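Local coordinates for putative cell adhesion protein (Parabacteroides distasonis, PDB 3LIU) that probably serves as a fimbrillin-type subunit of a bacterial pilus and is thought to act in cell adhesion, at residues A[124-136]-A[163-175]. Sequence-based numbering, arbitrary orientation.
Sequences GLTMSSKVLDVTL and VYGAGPVPLVRDV
Ser128 and Val172 form an antiparallel hydrogen-bonded pair, with Ser128 N giving to Val172 O at 3.0 Å and Val172 N to Ser128 O at 2.8 Å, and Asp174 N adds a third backbone bond to Thr126 O. Beyond this short ladder the backbones part, and two waters bridge their polar groups: one joins Lys130 N to Pro170 O, another Thr135 N to Val163 O. In the neighbouring non-hydrogen-bonded pair, selenomethionine Met127 and Arg173 run side by side; with Met127 CG 3.9 Å from Arg173 CG, two long unbranched chains suit each other. The extended Arg173 carries its guanidinium past Leu125 CD1, which meets it at the edge, to a salt bridge with Asp40 and hydrogen bonds with Asn357 and Trp392 O, work for a long chain with a many-toothed end. Ser128 projects from the face it shares with Val172, its OG 3.1 Å from Asp174 OD1 and bonded to Val214 O. Asp174 OD1 is salt-bridged to Arg356, which would offset the charge of this buried carboxylate and also bonds Val172 O. The ladder joins strand 127-136, paired also with strand 82-90, to strand 172-185 within the β-rich fold of the FimA/Mfa1 fimbrillins. Where the backbones separate, apolar groups bridge them. With CG anti to its carbonyl carbon (chi1 -50°), Leu132 aims its forked end across the gap, CD2 reaching Tyr164 CE1 at 3.6 Å and CD1 meeting Val169 tip to tip. Compact, branched Val134 and Val163 cross nearly at right angles, Val134 CB lying 3.9 Å from Val163 CG2.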
loop_
_atom_site.group_PDB
_atom_site.type_symbol
_atom_site.label_atom_id
_atom_site.label_comp_id
_atom_site.label_asym_id
_atom_site.label_seq_id
_atom_site.Cartn_x
_atom_site.Cartn_y
_atom_site.Cartn_z
ATOM N N GLY A 124 11.517 6.729 2.217
ATOM C CA GLY A 124 11.397 5.349 2.643
ATOM C C GLY A 124 9.922 5.076 2.869
ATOM O O GLY A 124 9.178 5.942 3.303
ATOM N N LEU A 125 9.483 3.874 2.543
ATOM C CA LEU A 125 8.080 3.500 2.677
ATOM C C LEU A 125 7.788 3.183 4.138
ATOM O O LEU A 125 8.609 2.584 4.833
ATOM C CB LEU A 125 7.776 2.278 1.810
ATOM C CG LEU A 125 8.012 2.498 0.318
ATOM C CD1 LEU A 125 7.721 1.255 -0.444
ATOM C CD2 LEU A 125 7.104 3.650 -0.177
ATOM N N THR A 126 6.627 3.593 4.621
ATOM C CA THR A 126 6.307 3.332 6.006
ATOM C C THR A 126 6.132 1.824 6.205
ATOM O O THR A 126 5.425 1.173 5.442
ATOM C CB THR A 126 5.016 4.030 6.463
ATOM O OG1 THR A 126 4.999 5.396 6.004
ATOM C CG2 THR A 126 4.939 3.982 8.017
HETATM N N MSE A 127 6.758 1.272 7.233
HETATM C CA MSE A 127 6.610 -0.161 7.576
HETATM C C MSE A 127 6.397 -0.286 9.085
HETATM O O MSE A 127 6.848 0.575 9.838
HETATM C CB MSE A 127 7.907 -0.935 7.242
HETATM C CG MSE A 127 8.394 -0.794 5.849
HETATM SE SE MSE A 127 10.310 -1.037 5.791
HETATM C CE MSE A 127 10.573 -0.560 3.899
ATOM N N SER A 128 5.780 -1.369 9.528
ATOM C CA SER A 128 5.621 -1.616 10.955
ATOM C C SER A 128 5.802 -3.062 11.333
ATOM O O SER A 128 5.589 -3.937 10.534
ATOM C CB SER A 128 4.235 -1.213 11.436
ATOM O OG SER A 128 3.235 -1.738 10.585
ATOM N N SER A 129 6.175 -3.268 12.588
ATOM C CA SER A 129 6.184 -4.571 13.234
ATOM C C SER A 129 4.828 -4.863 13.827
ATOM O O SER A 129 3.960 -4.009 13.850
ATOM C CB SER A 129 7.217 -4.562 14.356
ATOM O OG SER A 129 6.755 -3.852 15.510
ATOM N N LYS A 130 4.660 -6.075 14.319
ATOM C CA LYS A 130 3.498 -6.402 15.152
ATOM C C LYS A 130 3.729 -5.841 16.520
ATOM O O LYS A 130 4.828 -5.346 16.808
ATOM C CB LYS A 130 3.325 -7.902 15.245
ATOM C CG LYS A 130 4.346 -8.645 16.140
ATOM C CD LYS A 130 3.954 -10.129 16.263
ATOM C CE LYS A 130 5.093 -11.043 16.734
ATOM N NZ LYS A 130 4.466 -12.323 17.204
ATOM N N VAL A 131 2.731 -5.958 17.394
ATOM C CA VAL A 131 2.911 -5.556 18.772
ATOM C C VAL A 131 3.606 -6.673 19.550
ATOM O O VAL A 131 3.126 -7.792 19.539
ATOM C CB VAL A 131 1.560 -5.188 19.452
ATOM C CG1 VAL A 131 1.757 -4.869 20.918
ATOM C CG2 VAL A 131 0.907 -3.984 18.749
ATOM N N LEU A 132 4.740 -6.357 20.178
ATOM C CA LEU A 132 5.553 -7.320 20.938
ATOM C C LEU A 132 5.209 -7.237 22.404
ATOM O O LEU A 132 4.894 -6.161 22.916
ATOM C CB LEU A 132 7.064 -7.022 20.767
ATOM C CG LEU A 132 7.543 -6.838 19.317
ATOM C CD1 LEU A 132 9.029 -6.474 19.208
ATOM C CD2 LEU A 132 7.286 -8.101 18.568
ATOM N N ASP A 133 5.239 -8.366 23.087
ATOM C CA ASP A 133 5.096 -8.381 24.534
ATOM C C ASP A 133 6.403 -8.838 25.188
ATOM O O ASP A 133 6.814 -9.957 24.978
ATOM C CB ASP A 133 3.933 -9.309 24.933
ATOM C CG ASP A 133 3.764 -9.411 26.446
ATOM O OD1 ASP A 133 3.669 -8.354 27.115
ATOM O OD2 ASP A 133 3.728 -10.542 26.964
ATOM N N VAL A 134 7.021 -8.000 25.997
ATOM C CA VAL A 134 8.291 -8.308 26.630
ATOM C C VAL A 134 8.314 -7.869 28.094
ATOM O O VAL A 134 7.534 -7.006 28.521
ATOM C CB VAL A 134 9.466 -7.615 25.893
ATOM C CG1 VAL A 134 9.529 -8.084 24.444
ATOM C CG2 VAL A 134 9.367 -6.086 25.998
ATOM N N THR A 135 9.205 -8.467 28.869
ATOM C CA THR A 135 9.455 -7.987 30.238
ATOM C C THR A 135 10.843 -7.369 30.309
ATOM O O THR A 135 11.856 -8.047 30.123
ATOM C CB THR A 135 9.257 -9.094 31.273
ATOM O OG1 THR A 135 7.926 -9.580 31.132
ATOM C CG2 THR A 135 9.486 -8.572 32.736
ATOM N N LEU A 136 10.866 -6.061 30.529
ATOM C CA LEU A 136 12.116 -5.310 30.606
ATOM C C LEU A 136 12.670 -5.431 32.020
ATOM O O LEU A 136 11.961 -5.205 32.989
ATOM C CB LEU A 136 11.886 -3.831 30.202
ATOM C CG LEU A 136 11.322 -3.587 28.778
ATOM C CD1 LEU A 136 10.749 -2.163 28.573
ATOM C CD2 LEU A 136 12.350 -3.913 27.696
ATOM N N VAL A 163 15.247 -10.042 25.517
ATOM C CA VAL A 163 13.958 -10.198 26.165
ATOM C C VAL A 163 12.850 -10.597 25.198
ATOM O O VAL A 163 11.751 -10.897 25.618
ATOM C CB VAL A 163 13.559 -8.925 26.955
ATOM C CG1 VAL A 163 14.593 -8.613 28.029
ATOM C CG2 VAL A 163 13.325 -7.726 26.034
ATOM N N TYR A 164 13.153 -10.647 23.910
ATOM C CA TYR A 164 12.193 -11.043 22.874
ATOM C C TYR A 164 12.594 -12.399 22.300
ATOM O O TYR A 164 11.784 -13.326 22.287
ATOM C CB TYR A 164 12.152 -9.984 21.773
ATOM C CG TYR A 164 11.522 -10.384 20.449
ATOM C CD1 TYR A 164 10.142 -10.570 20.332
ATOM C CD2 TYR A 164 12.287 -10.486 19.308
ATOM C CE1 TYR A 164 9.542 -10.914 19.103
ATOM C CE2 TYR A 164 11.696 -10.805 18.058
ATOM C CZ TYR A 164 10.326 -11.012 17.976
ATOM O OH TYR A 164 9.739 -11.348 16.767
ATOM N N GLY A 165 13.819 -12.528 21.808
ATOM C CA GLY A 165 14.369 -13.875 21.552
ATOM C C GLY A 165 14.021 -14.618 20.260
ATOM O O GLY A 165 14.291 -15.820 20.150
ATOM N N ALA A 166 13.494 -13.937 19.250
ATOM C CA ALA A 166 13.176 -14.613 17.995
ATOM C C ALA A 166 13.861 -13.981 16.789
ATOM O O ALA A 166 13.292 -13.894 15.710
ATOM C CB ALA A 166 11.641 -14.683 17.791
ATOM N N GLY A 167 15.105 -13.565 16.948
ATOM C CA GLY A 167 15.833 -12.964 15.851
ATOM C C GLY A 167 15.413 -11.517 15.639
ATOM O O GLY A 167 14.590 -11.001 16.364
ATOM N N PRO A 168 16.006 -10.851 14.645
ATOM C CA PRO A 168 15.670 -9.445 14.402
ATOM C C PRO A 168 14.166 -9.220 14.109
ATOM O O PRO A 168 13.499 -10.092 13.549
ATOM C CB PRO A 168 16.571 -9.046 13.222
ATOM C CG PRO A 168 17.172 -10.283 12.700
ATOM C CD PRO A 168 17.073 -11.346 13.754
ATOM N N VAL A 169 13.638 -8.076 14.537
ATOM C CA VAL A 169 12.193 -7.824 14.417
ATOM C C VAL A 169 11.819 -7.588 12.961
ATOM O O VAL A 169 12.380 -6.700 12.320
ATOM C CB VAL A 169 11.730 -6.634 15.244
ATOM C CG1 VAL A 169 10.169 -6.539 15.230
ATOM C CG2 VAL A 169 12.294 -6.773 16.653
ATOM N N PRO A 170 10.911 -8.424 12.414
ATOM C CA PRO A 170 10.462 -8.194 11.027
ATOM C C PRO A 170 9.544 -6.993 10.931
ATOM O O PRO A 170 8.813 -6.684 11.883
ATOM C CB PRO A 170 9.704 -9.489 10.644
ATOM C CG PRO A 170 9.502 -10.243 11.862
ATOM C CD PRO A 170 10.232 -9.572 13.033
ATOM N N LEU A 171 9.646 -6.286 9.816
ATOM C CA LEU A 171 8.778 -5.150 9.512
ATOM C C LEU A 171 7.990 -5.493 8.271
ATOM O O LEU A 171 8.511 -6.166 7.398
ATOM C CB LEU A 171 9.581 -3.869 9.308
ATOM C CG LEU A 171 10.498 -3.397 10.438
ATOM C CD1 LEU A 171 11.210 -2.085 10.014
ATOM C CD2 LEU A 171 9.767 -3.288 11.785
ATOM N N VAL A 172 6.731 -5.054 8.214
ATOM C CA VAL A 172 5.890 -5.235 7.055
ATOM C C VAL A 172 5.449 -3.899 6.507
ATOM O O VAL A 172 4.964 -3.058 7.249
ATOM C CB VAL A 172 4.657 -6.099 7.369
ATOM C CG1 VAL A 172 3.788 -6.270 6.087
ATOM C CG2 VAL A 172 5.097 -7.433 7.915
ATOM N N ARG A 173 5.606 -3.712 5.202
ATOM C CA ARG A 173 5.245 -2.435 4.574
ATOM C C ARG A 173 3.776 -2.108 4.804
ATOM O O ARG A 173 2.950 -2.993 4.904
ATOM C CB ARG A 173 5.521 -2.443 3.080
ATOM C CG ARG A 173 6.984 -2.554 2.687
ATOM C CD ARG A 173 7.119 -2.542 1.157
ATOM N NE ARG A 173 8.481 -2.823 0.676
ATOM C CZ ARG A 173 9.050 -4.035 0.600
ATOM N NH1 ARG A 173 8.417 -5.104 0.999
ATOM N NH2 ARG A 173 10.287 -4.179 0.124
ATOM N N ASP A 174 3.477 -0.816 4.864
ATOM C CA ASP A 174 2.133 -0.329 5.045
ATOM C C ASP A 174 1.479 -0.008 3.669
ATOM O O ASP A 174 0.327 0.385 3.624
ATOM C CB ASP A 174 2.142 0.926 5.944
ATOM C CG ASP A 174 2.305 0.614 7.454
ATOM O OD1 ASP A 174 2.507 -0.547 7.866
ATOM O OD2 ASP A 174 2.204 1.578 8.258
ATOM N N VAL A 175 2.207 -0.164 2.553
ATOM C CA VAL A 175 1.671 0.102 1.236
ATOM C C VAL A 175 1.624 -1.223 0.424
ATOM O O VAL A 175 2.281 -2.204 0.787
ATOM C CB VAL A 175 2.491 1.170 0.435
ATOM C CG1 VAL A 175 2.333 2.575 1.026
ATOM C CG2 VAL A 175 3.955 0.778 0.363
HETATM O O HOH W 1 6.884 -7.991 13.795
HETATM O O HOH W 2 10.397 -10.851 27.894
#